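PDB 5MU5: DUF115 domain-containing protein from Magnetospirillum magneticum AMB-1, which probably acts as a flagellin glycosyltransferase of the Maf family, taking part in formation of the bacterial flagellum. Local coordinates for residues D155-S160 and L180-E185; I147-P152 and V164-L169; P317-L322 and K520-V525. All coordinates share one frame; numbering follows the deposited sequence.

Contact 1. Residues D155-S160 and L180-E185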
loop_
_atom_site.group_PDB
_atom_site.type_symbol
_atom_site.label_atom_id
_atom_site.label_comp_id
_atom_site.label_asym_id
_atom_site.label_seq_id
_atom_site.Cartn_x
_atom_site.Cartn_y
_atom_site.Cartn_z
ATOM N N ASP A 155 -9.500 5.535 31.023
ATOM C CA ASP A 155 -10.390 5.341 32.158
ATOM C C ASP A 155 -11.671 4.641 31.771
ATOM O O ASP A 155 -12.159 3.784 32.508
ATOM C CB ASP A 155 -10.728 6.665 32.852
ATOM C CG ASP A 155 -9.586 7.186 33.711
ATOM O OD1 ASP A 155 -8.428 6.708 33.560
ATOM O OD2 ASP A 155 -9.866 8.066 34.557
ATOM N N PHE A 156 -12.218 4.995 30.619
ATOM C CA PHE A 156 -13.457 4.384 30.166
ATOM C C PHE A 156 -13.298 2.884 29.937
ATOM O O PHE A 156 -14.165 2.102 30.307
ATOM C CB PHE A 156 -13.995 5.064 28.898
ATOM C CG PHE A 156 -14.375 6.521 29.085
ATOM C CD1 PHE A 156 -14.517 7.086 30.357
ATOM C CD2 PHE A 156 -14.655 7.322 27.971
ATOM C CE1 PHE A 156 -14.881 8.416 30.503
ATOM C CE2 PHE A 156 -15.018 8.657 28.120
ATOM C CZ PHE A 156 -15.131 9.201 29.383
ATOM N N LEU A 157 -12.193 2.480 29.334
ATOM C CA LEU A 157 -11.942 1.055 29.153
ATOM C C LEU A 157 -11.830 0.390 30.525
ATOM O O LEU A 157 -12.410 -0.666 30.759
ATOM C CB LEU A 157 -10.656 0.816 28.357
ATOM C CG LEU A 157 -10.293 -0.660 28.191
ATOM C CD1 LEU A 157 -11.323 -1.389 27.326
ATOM C CD2 LEU A 157 -8.895 -0.791 27.601
ATOM N N TYR A 158 -11.090 1.032 31.422
ATOM C CA TYR A 158 -10.886 0.511 32.761
ATOM C C TYR A 158 -12.204 0.328 33.493
ATOM O O TYR A 158 -12.439 -0.724 34.050
ATOM C CB TYR A 158 -9.951 1.428 33.552
ATOM C CG TYR A 158 -9.735 0.982 34.971
ATOM C CD1 TYR A 158 -8.771 0.030 35.277
ATOM C CD2 TYR A 158 -10.498 1.505 36.013
ATOM C CE1 TYR A 158 -8.579 -0.388 36.575
ATOM C CE2 TYR A 158 -10.319 1.082 37.319
ATOM C CZ TYR A 158 -9.338 0.145 37.590
ATOM O OH TYR A 158 -9.120 -0.289 38.875
ATOM N N HIS A 159 -13.072 1.343 33.471
ATOM C CA HIS A 159 -14.391 1.239 34.109
ATOM C C HIS A 159 -15.302 0.271 33.392
ATOM O O HIS A 159 -16.194 -0.274 34.020
ATOM C CB HIS A 159 -15.112 2.585 34.147
ATOM C CG HIS A 159 -14.454 3.596 35.011
ATOM N ND1 HIS A 159 -14.105 3.334 36.315
ATOM C CD2 HIS A 159 -14.096 4.881 34.775
ATOM C CE1 HIS A 159 -13.554 4.411 36.848
ATOM N NE2 HIS A 159 -13.543 5.367 35.936
ATOM N N SER A 160 -15.107 0.095 32.075
ATOM C CA SER A 160 -15.925 -0.833 31.263
ATOM C C SER A 160 -15.798 -2.291 31.736
ATOM O O SER A 160 -16.632 -3.152 31.375
ATOM C CB SER A 160 -15.559 -0.766 29.776
ATOM O OG SER A 160 -14.387 -1.526 29.516
ATOM N N LEU A 180 -9.758 -8.378 16.910
ATOM C CA LEU A 180 -10.191 -7.400 17.901
ATOM C C LEU A 180 -9.044 -6.466 18.170
ATOM O O LEU A 180 -7.964 -6.901 18.552
ATOM C CB LEU A 180 -10.589 -8.046 19.211
ATOM C CG LEU A 180 -11.024 -7.086 20.318
ATOM C CD1 LEU A 180 -12.374 -6.487 20.030
ATOM C CD2 LEU A 180 -11.077 -7.830 21.649
ATOM N N ASN A 181 -9.289 -5.185 17.973
ATOM C CA ASN A 181 -8.292 -4.151 18.188
ATOM C C ASN A 181 -8.878 -3.104 19.109
ATOM O O ASN A 181 -10.023 -2.703 18.935
ATOM C CB ASN A 181 -7.940 -3.492 16.857
ATOM C CG ASN A 181 -7.245 -4.439 15.918
ATOM O OD1 ASN A 181 -6.064 -4.708 16.070
ATOM N ND2 ASN A 181 -7.976 -4.974 14.959
ATOM N N ILE A 182 -8.113 -2.699 20.113
ATOM C CA ILE A 182 -8.515 -1.611 20.983
ATOM C C ILE A 182 -7.444 -0.561 20.833
ATOM O O ILE A 182 -6.294 -0.816 21.093
ATOM C CB ILE A 182 -8.645 -2.063 22.426
ATOM C CG1 ILE A 182 -9.758 -3.123 22.505
ATOM C CG2 ILE A 182 -8.948 -0.867 23.325
ATOM C CD1 ILE A 182 -9.911 -3.748 23.870
ATOM N N ILE A 183 -7.843 0.622 20.396
ATOM C CA ILE A 183 -6.922 1.675 20.062
ATOM C C ILE A 183 -7.098 2.776 21.075
ATOM O O ILE A 183 -8.138 3.403 21.131
ATOM C CB ILE A 183 -7.249 2.162 18.638
ATOM C CG1 ILE A 183 -6.989 1.031 17.629
ATOM C CG2 ILE A 183 -6.465 3.414 18.289
ATOM C CD1 ILE A 183 -7.728 1.196 16.308
ATOM N N ILE A 184 -6.079 2.976 21.897
ATOM C CA ILE A 184 -6.078 3.996 22.930
ATOM C C ILE A 184 -5.183 5.128 22.453
ATOM O O ILE A 184 -3.972 5.110 22.674
ATOM C CB ILE A 184 -5.520 3.435 24.266
ATOM C CG1 ILE A 184 -6.191 2.110 24.639
ATOM C CG2 ILE A 184 -5.716 4.452 25.385
ATOM C CD1 ILE A 184 -7.690 2.199 24.814
ATOM N N GLU A 185 -5.774 6.104 21.779
ATOM C CA GLU A 185 -5.016 7.215 21.208
ATOM C C GLU A 185 -5.851 8.470 21.312
ATOM O O GLU A 185 -7.073 8.413 21.205
ATOM C CB GLU A 185 -4.672 6.942 19.724
ATOM C CG GLU A 185 -3.779 5.728 19.471
ATOM C CD GLU A 185 -2.375 5.866 20.082
ATOM O OE1 GLU A 185 -1.914 7.008 20.238
ATOM O OE2 GLU A 185 -1.734 4.835 20.419
#
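Leu157 bridges Ile182 and Ile184 with a single methyl, CD2, in a beta-alpha-beta crossover of the parallel four-stranded sheet. The chain leaves strand 146-150, runs through helices 154-160 and 166-171, and returns as the neighbouring edge strand 180-183. Leu157 alone carries the helix side. The backbones stay well apart, Leu157 CA to Ile184 CA measuring 9.0 Å, so the gap is spanned by side chains alone, and the summed buried surface is 100 Å². With CG anti to the backbone N (chi1 177°), the leucine reaches off the helix.

The two isoleucines, Ile182 on the strand and Ile184 the first residue beyond it, answer from the same side because they are two apart: the alternation of an extended chain sends Asn181 and Ile183 to the other face, where they meet helix 188-202. Leu157 and Ile184 share Met26 of helix 24-32, while Leu157 and Ile182 both touch Trp166, so neighbouring helices complete the apolar surroundings. Ile182 uses its branch methyl, CG2, which lies 4.3 Å from Leu157 CD2. Ile184 instead uses the end of its longer branch, turned aside from the extended form (chi2 -60°), which brings Ile184 CD1 to 3.6 Å from Ile182 CG2. These two methyls form the base of a triangle whose apex is Leu157 CD2, with Ile184 CD1 4.3 Å from that apex.

Contact 2. Residues I147-P152 and V164-L169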
loop_
_atom_site.group_PDB
_atom_site.type_symbol
_atom_site.label_atom_id
_atom_site.label_comp_id
_atom_site.label_asym_id
_atom_site.label_seq_id
_atom_site.Cartn_x
_atom_site.Cartn_y
_atom_site.Cartn_z
ATOM N N ILE A 147 -13.558 -6.360 14.990
ATOM C CA ILE A 147 -14.123 -5.375 15.905
ATOM C C ILE A 147 -12.991 -4.475 16.330
ATOM O O ILE A 147 -11.969 -4.925 16.859
ATOM C CB ILE A 147 -14.755 -6.050 17.131
ATOM C CG1 ILE A 147 -15.848 -7.026 16.676
ATOM C CG2 ILE A 147 -15.326 -4.996 18.083
ATOM C CD1 ILE A 147 -16.444 -7.837 17.809
ATOM N N HIS A 148 -13.190 -3.189 16.090
ATOM C CA HIS A 148 -12.158 -2.194 16.281
ATOM C C HIS A 148 -12.732 -1.070 17.123
ATOM O O HIS A 148 -13.685 -0.384 16.744
ATOM C CB HIS A 148 -11.716 -1.696 14.917
ATOM C CG HIS A 148 -11.510 -2.798 13.935
ATOM N ND1 HIS A 148 -10.424 -3.639 13.996
ATOM C CD2 HIS A 148 -12.256 -3.223 12.890
ATOM C CE1 HIS A 148 -10.500 -4.527 13.023
ATOM N NE2 HIS A 148 -11.612 -4.305 12.349
ATOM N N ILE A 149 -12.136 -0.880 18.277
ATOM C CA ILE A 149 -12.657 0.070 19.212
ATOM C C ILE A 149 -11.600 1.115 19.453
ATOM O O ILE A 149 -10.477 0.810 19.792
ATOM C CB ILE A 149 -13.030 -0.638 20.516
ATOM C CG1 ILE A 149 -14.082 -1.716 20.219
ATOM C CG2 ILE A 149 -13.527 0.375 21.539
ATOM C CD1 ILE A 149 -14.377 -2.648 21.378
ATOM N N VAL A 150 -11.985 2.365 19.258
ATOM C CA VAL A 150 -11.110 3.463 19.513
ATOM C C VAL A 150 -11.618 4.068 20.792
ATOM O O VAL A 150 -12.792 4.371 20.889
ATOM C CB VAL A 150 -11.202 4.500 18.391
ATOM C CG1 VAL A 150 -10.317 5.695 18.692
ATOM C CG2 VAL A 150 -10.832 3.855 17.074
ATOM N N GLU A 151 -10.752 4.211 21.787
ATOM C CA GLU A 151 -11.168 4.844 23.034
ATOM C C GLU A 151 -10.036 5.697 23.521
ATOM O O GLU A 151 -9.061 5.173 24.057
ATOM C CB GLU A 151 -11.551 3.811 24.072
ATOM C CG GLU A 151 -11.927 4.420 25.418
ATOM C CD GLU A 151 -12.934 5.552 25.289
ATOM O OE1 GLU A 151 -14.151 5.284 25.241
ATOM O OE2 GLU A 151 -12.504 6.717 25.273
ATOM N N PRO A 152 -10.135 7.022 23.302
ATOM C CA PRO A 152 -9.087 7.963 23.709
ATOM C C PRO A 152 -8.845 8.037 25.213
ATOM O O PRO A 152 -7.767 8.423 25.649
ATOM C CB PRO A 152 -9.641 9.310 23.247
ATOM C CG PRO A 152 -10.569 8.970 22.140
ATOM C CD PRO A 152 -11.213 7.701 22.564
ATOM N N VAL A 164 -19.108 -4.359 30.701
ATOM C CA VAL A 164 -19.135 -5.117 29.470
ATOM C C VAL A 164 -18.760 -6.565 29.744
ATOM O O VAL A 164 -17.950 -6.836 30.616
ATOM C CB VAL A 164 -18.124 -4.531 28.492
ATOM C CG1 VAL A 164 -18.063 -5.344 27.214
ATOM C CG2 VAL A 164 -18.477 -3.087 28.197
ATOM N N ASP A 165 -19.340 -7.488 28.987
ATOM C CA ASP A 165 -18.926 -8.874 29.037
ATOM C C ASP A 165 -17.805 -9.032 27.998
ATOM O O ASP A 165 -18.044 -9.363 26.846
ATOM C CB ASP A 165 -20.100 -9.811 28.734
ATOM C CG ASP A 165 -19.802 -11.255 29.115
ATOM O OD1 ASP A 165 -18.616 -11.597 29.325
ATOM O OD2 ASP A 165 -20.756 -12.054 29.207
ATOM N N TRP A 166 -16.574 -8.788 28.429
ATOM C CA TRP A 166 -15.431 -8.778 27.535
ATOM C C TRP A 166 -14.901 -10.116 27.024
ATOM O O TRP A 166 -14.252 -10.165 25.975
ATOM C CB TRP A 166 -14.286 -8.062 28.223
ATOM C CG TRP A 166 -14.352 -6.601 28.143
ATOM C CD1 TRP A 166 -14.614 -5.731 29.158
ATOM C CD2 TRP A 166 -14.118 -5.817 26.982
ATOM N NE1 TRP A 166 -14.544 -4.447 28.699
ATOM C CE2 TRP A 166 -14.253 -4.466 27.359
ATOM C CE3 TRP A 166 -13.810 -6.124 25.652
ATOM C CZ2 TRP A 166 -14.086 -3.405 26.447
ATOM C CZ3 TRP A 166 -13.649 -5.078 24.736
ATOM C CH2 TRP A 166 -13.786 -3.732 25.140
ATOM N N ARG A 167 -15.129 -11.187 27.761
ATOM C CA ARG A 167 -14.563 -12.475 27.395
ATOM C C ARG A 167 -14.972 -12.980 26.009
ATOM O O ARG A 167 -14.117 -13.400 25.265
ATOM C CB ARG A 167 -14.797 -13.560 28.468
ATOM C CG ARG A 167 -14.261 -14.923 28.018
ATOM C CD ARG A 167 -14.089 -15.946 29.118
ATOM N NE ARG A 167 -12.874 -15.727 29.896
ATOM C CZ ARG A 167 -11.658 -16.163 29.561
ATOM N NH1 ARG A 167 -11.445 -16.832 28.435
ATOM N NH2 ARG A 167 -10.633 -15.907 30.354
ATOM N N PRO A 168 -16.272 -12.954 25.672
ATOM C CA PRO A 168 -16.648 -13.408 24.337
ATOM C C PRO A 168 -15.989 -12.564 23.236
ATOM O O PRO A 168 -15.650 -13.095 22.194
ATOM C CB PRO A 168 -18.166 -13.236 24.327
ATOM C CG PRO A 168 -18.570 -13.300 25.764
ATOM C CD PRO A 168 -17.456 -12.583 26.472
ATOM N N LEU A 169 -15.766 -11.277 23.486
ATOM C CA LEU A 169 -15.053 -10.438 22.521
ATOM C C LEU A 169 -13.588 -10.827 22.418
ATOM O O LEU A 169 -13.080 -11.093 21.327
ATOM C CB LEU A 169 -15.153 -8.968 22.914
ATOM C CG LEU A 169 -16.554 -8.388 22.789
ATOM C CD1 LEU A 169 -16.623 -6.975 23.347
ATOM C CD2 LEU A 169 -16.936 -8.395 21.325
#
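The indole N-H of Trp166, whose far corner touches Ile149, is held by a sound hydrogen bond: Trp166 NE1 donates to Ser160 OG of helix 154-160 over 3.0 Å. The serine hydroxyl is in turn modelled as donating to Leu157 O, over a doubtfully short distance. The N-H bond limits rotation of the indole and anchors its five-membered ring, while the six-membered ring reaches inward. There CH2 of Trp166 meets Ile149 CD1 at 4.0 Å. The methyl stands at the ring edge, near the indole plane, and the two side chains arrive from opposite directions. One indole face is occupied within its own segment: Val164 CG1 sits 3.8 Å above the plane of the Trp166 ring, offset toward the rim.

The second pair lies one strand alternation and one helix turn away. Ile147 CD1 and Leu169 CD2 are 3.6 Å apart, and the side chains cross at about a right angle. Ile147 can reach this far because its longer branch is extended (chi2 175°), with the terminal methyl carried straight out from the strand. Both pairs lie on the same face of the sheet, where short helix 166-171 covers strand 146-150 and Leu135 and Leu139 of helix 134-142 fill in beside Leu169; His148 and Val150 are on the other face, against helix 188-202. All four touching residues are buried and every touch between the segments is carbon to carbon, so the contact is held by burial of apolar surface, while the indole N-H has its partner in Ser160.

Contact 3. Residues P317-L322 and K520-V525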
loop_
_atom_site.group_PDB
_atom_site.type_symbol
_atom_site.label_atom_id
_atom_site.label_comp_id
_atom_site.label_asym_id
_atom_site.label_seq_id
_atom_site.Cartn_x
_atom_site.Cartn_y
_atom_site.Cartn_z
ATOM N N PRO A 317 25.561 11.587 -18.924
ATOM C CA PRO A 317 25.185 10.954 -17.666
ATOM C C PRO A 317 26.181 9.868 -17.267
ATOM O O PRO A 317 26.674 9.147 -18.120
ATOM C CB PRO A 317 23.845 10.282 -17.974
ATOM C CG PRO A 317 23.364 10.876 -19.225
ATOM C CD PRO A 317 24.533 11.440 -19.960
ATOM N N ASP A 318 26.464 9.753 -15.982
ATOM C CA ASP A 318 27.272 8.666 -15.467
ATOM C C ASP A 318 26.339 7.493 -15.231
ATOM O O ASP A 318 26.665 6.340 -15.524
ATOM C CB ASP A 318 27.959 9.112 -14.194
ATOM C CG ASP A 318 28.985 10.248 -14.448
ATOM O OD1 ASP A 318 30.045 9.945 -15.040
ATOM O OD2 ASP A 318 28.743 11.423 -14.040
ATOM N N PHE A 319 25.149 7.798 -14.725
ATOM C CA PHE A 319 24.121 6.787 -14.525
ATOM C C PHE A 319 22.829 7.221 -15.152
ATOM O O PHE A 319 22.497 8.402 -15.116
ATOM C CB PHE A 319 23.923 6.485 -13.044
ATOM C CG PHE A 319 25.149 5.933 -12.393
ATOM C CD1 PHE A 319 25.583 4.652 -12.700
ATOM C CD2 PHE A 319 25.890 6.695 -11.506
ATOM C CE1 PHE A 319 26.724 4.125 -12.120
ATOM C CE2 PHE A 319 27.033 6.180 -10.923
ATOM C CZ PHE A 319 27.453 4.891 -11.242
ATOM N N GLN A 320 22.139 6.263 -15.762
ATOM C CA GLN A 320 20.805 6.470 -16.305
ATOM C C GLN A 320 19.846 5.592 -15.491
ATOM O O GLN A 320 20.052 4.379 -15.352
ATOM C CB GLN A 320 20.759 6.116 -17.800
ATOM C CG GLN A 320 19.362 6.088 -18.421
ATOM C CD GLN A 320 18.729 7.466 -18.504
ATOM O OE1 GLN A 320 19.411 8.466 -18.745
ATOM N NE2 GLN A 320 17.420 7.526 -18.317
ATOM N N MET A 321 18.800 6.216 -14.950
ATOM C CA MET A 321 17.865 5.505 -14.082
ATOM C C MET A 321 16.595 5.148 -14.825
ATOM O O MET A 321 16.085 5.946 -15.648
ATOM C CB MET A 321 17.489 6.341 -12.875
ATOM C CG MET A 321 18.649 6.950 -12.126
ATOM S SD MET A 321 19.744 5.780 -11.330
ATOM C CE MET A 321 18.539 4.826 -10.385
ATOM N N LEU A 322 16.096 3.946 -14.544
ATOM C CA LEU A 322 14.824 3.510 -15.075
ATOM C C LEU A 322 14.074 2.750 -13.990
ATOM O O LEU A 322 14.620 1.805 -13.410
ATOM C CB LEU A 322 15.018 2.626 -16.291
ATOM C CG LEU A 322 13.747 2.300 -17.061
ATOM C CD1 LEU A 322 13.103 3.559 -17.638
ATOM C CD2 LEU A 322 14.044 1.284 -18.165
ATOM N N LYS A 520 37.795 8.551 -8.472
ATOM C CA LYS A 520 37.968 7.717 -7.285
ATOM C C LYS A 520 36.610 7.187 -6.841
ATOM O O LYS A 520 36.409 5.985 -6.699
ATOM C CB LYS A 520 38.625 8.519 -6.161
ATOM C CG LYS A 520 38.942 7.722 -4.912
ATOM C CD LYS A 520 39.594 8.610 -3.864
ATOM C CE LYS A 520 39.864 7.867 -2.552
ATOM N NZ LYS A 520 40.995 6.892 -2.620
ATOM N N ASP A 521 35.664 8.100 -6.648
ATOM C CA ASP A 521 34.341 7.731 -6.183
ATOM C C ASP A 521 33.572 6.834 -7.157
ATOM O O ASP A 521 32.890 5.932 -6.711
ATOM C CB ASP A 521 33.562 8.979 -5.765
ATOM C CG ASP A 521 34.159 9.652 -4.488
ATOM O OD1 ASP A 521 35.071 9.057 -3.848
ATOM O OD2 ASP A 521 33.711 10.777 -4.132
ATOM N N LEU A 522 33.720 7.015 -8.465
ATOM C CA LEU A 522 33.125 6.062 -9.421
ATOM C C LEU A 522 33.767 4.680 -9.353
ATOM O O LEU A 522 33.090 3.662 -9.532
ATOM C CB LEU A 522 33.162 6.601 -10.860
ATOM C CG LEU A 522 32.161 7.749 -11.102
ATOM C CD1 LEU A 522 32.328 8.300 -12.497
ATOM C CD2 LEU A 522 30.730 7.286 -10.909
ATOM N N ALA A 523 35.072 4.632 -9.084
ATOM C CA ALA A 523 35.742 3.353 -8.887
ATOM C C ALA A 523 35.153 2.630 -7.658
ATOM O O ALA A 523 34.898 1.432 -7.703
ATOM C CB ALA A 523 37.241 3.566 -8.744
ATOM N N LYS A 524 34.907 3.355 -6.569
ATOM C CA LYS A 524 34.272 2.741 -5.377
ATOM C C LYS A 524 32.888 2.211 -5.694
ATOM O O LYS A 524 32.541 1.081 -5.383
ATOM C CB LYS A 524 34.167 3.748 -4.233
ATOM C CG LYS A 524 35.514 4.099 -3.644
ATOM C CD LYS A 524 35.427 5.054 -2.475
ATOM C CE LYS A 524 36.774 5.054 -1.779
ATOM N NZ LYS A 524 36.908 6.196 -0.842
ATOM N N VAL A 525 32.090 3.029 -6.339
ATOM C CA VAL A 525 30.764 2.611 -6.736
ATOM C C VAL A 525 30.838 1.335 -7.574
ATOM O O VAL A 525 30.183 0.345 -7.287
ATOM C CB VAL A 525 30.072 3.732 -7.532
ATOM C CG1 VAL A 525 28.855 3.193 -8.281
ATOM C CG2 VAL A 525 29.684 4.872 -6.590
#
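Phe319 and Leu522 slide past each other in opposite directions, while Val525 meets the same ring from the direction opposite to that of Phe319. The phenyl group presents its outer end: CZ of Phe319 is 3.7 Å from Val525 CG1, and CE2 of Phe319 is 3.9 Å from Leu522 CD2. Both methyls approach the ring obliquely. Val525 places CG1 there by setting it anti to its own backbone N (chi1 164°). Leu522 and Val525 stand three residues apart, close to one helical turn, which explains how two side chains of one helix reach a single ring.

The strand belongs to the large, mainly parallel sheet of the MptE-like region, consistent with a Rossmann-like alpha/beta fold, and 319-322 runs between strands 299-303 and 346-350. Helix 515-528, some two hundred residues later, packs at the start of the strand and meets Phe319 there, while Met321 further along is covered by helix 393-404. Val299, Thr346 and Ile348 from the two flanking strands also touch Phe319, and Val525 leans further on Leu404.

Asp318 lies just before the strand with a helix-like backbone (phi -85°, psi -40°), and its side chain points toward the helix as that of Phe319 does, in place of the alternation expected of an extended strand. It crosses Leu522 at about a right angle, and the contact is one of packing: Asp318 OD1 to Leu522 CD1 is 3.8 Å. The carboxylate finds its polar partners elsewhere, Asp318 OD2 accepting the backbone N-H of Ile300 and forming a salt bridge with Lys518 NZ.

Overall arrangement
Contacts 1 and 2 are parts of one crossover: their segments alternate along the chain, their centres lie 7 Å apart, and their strands are neighbours in one sheet, joined by backbone bonds such as Ile183 N to Ile149 O at 2.7 Å. Contact 2, on the inner strand, is wholly buried; contact 1, on the edge strand, is only partly so and packs more loosely. Contact 3 stands apart in a second sheet on the opposite side of the chain's centre, about 54 Å from contact 1 between centres. It is partly buried and joins elements distant in sequence. All three are apolar packing of helix on strand, and only contact 3 also sets a carboxylate, that of Asp318, against a leucine methyl.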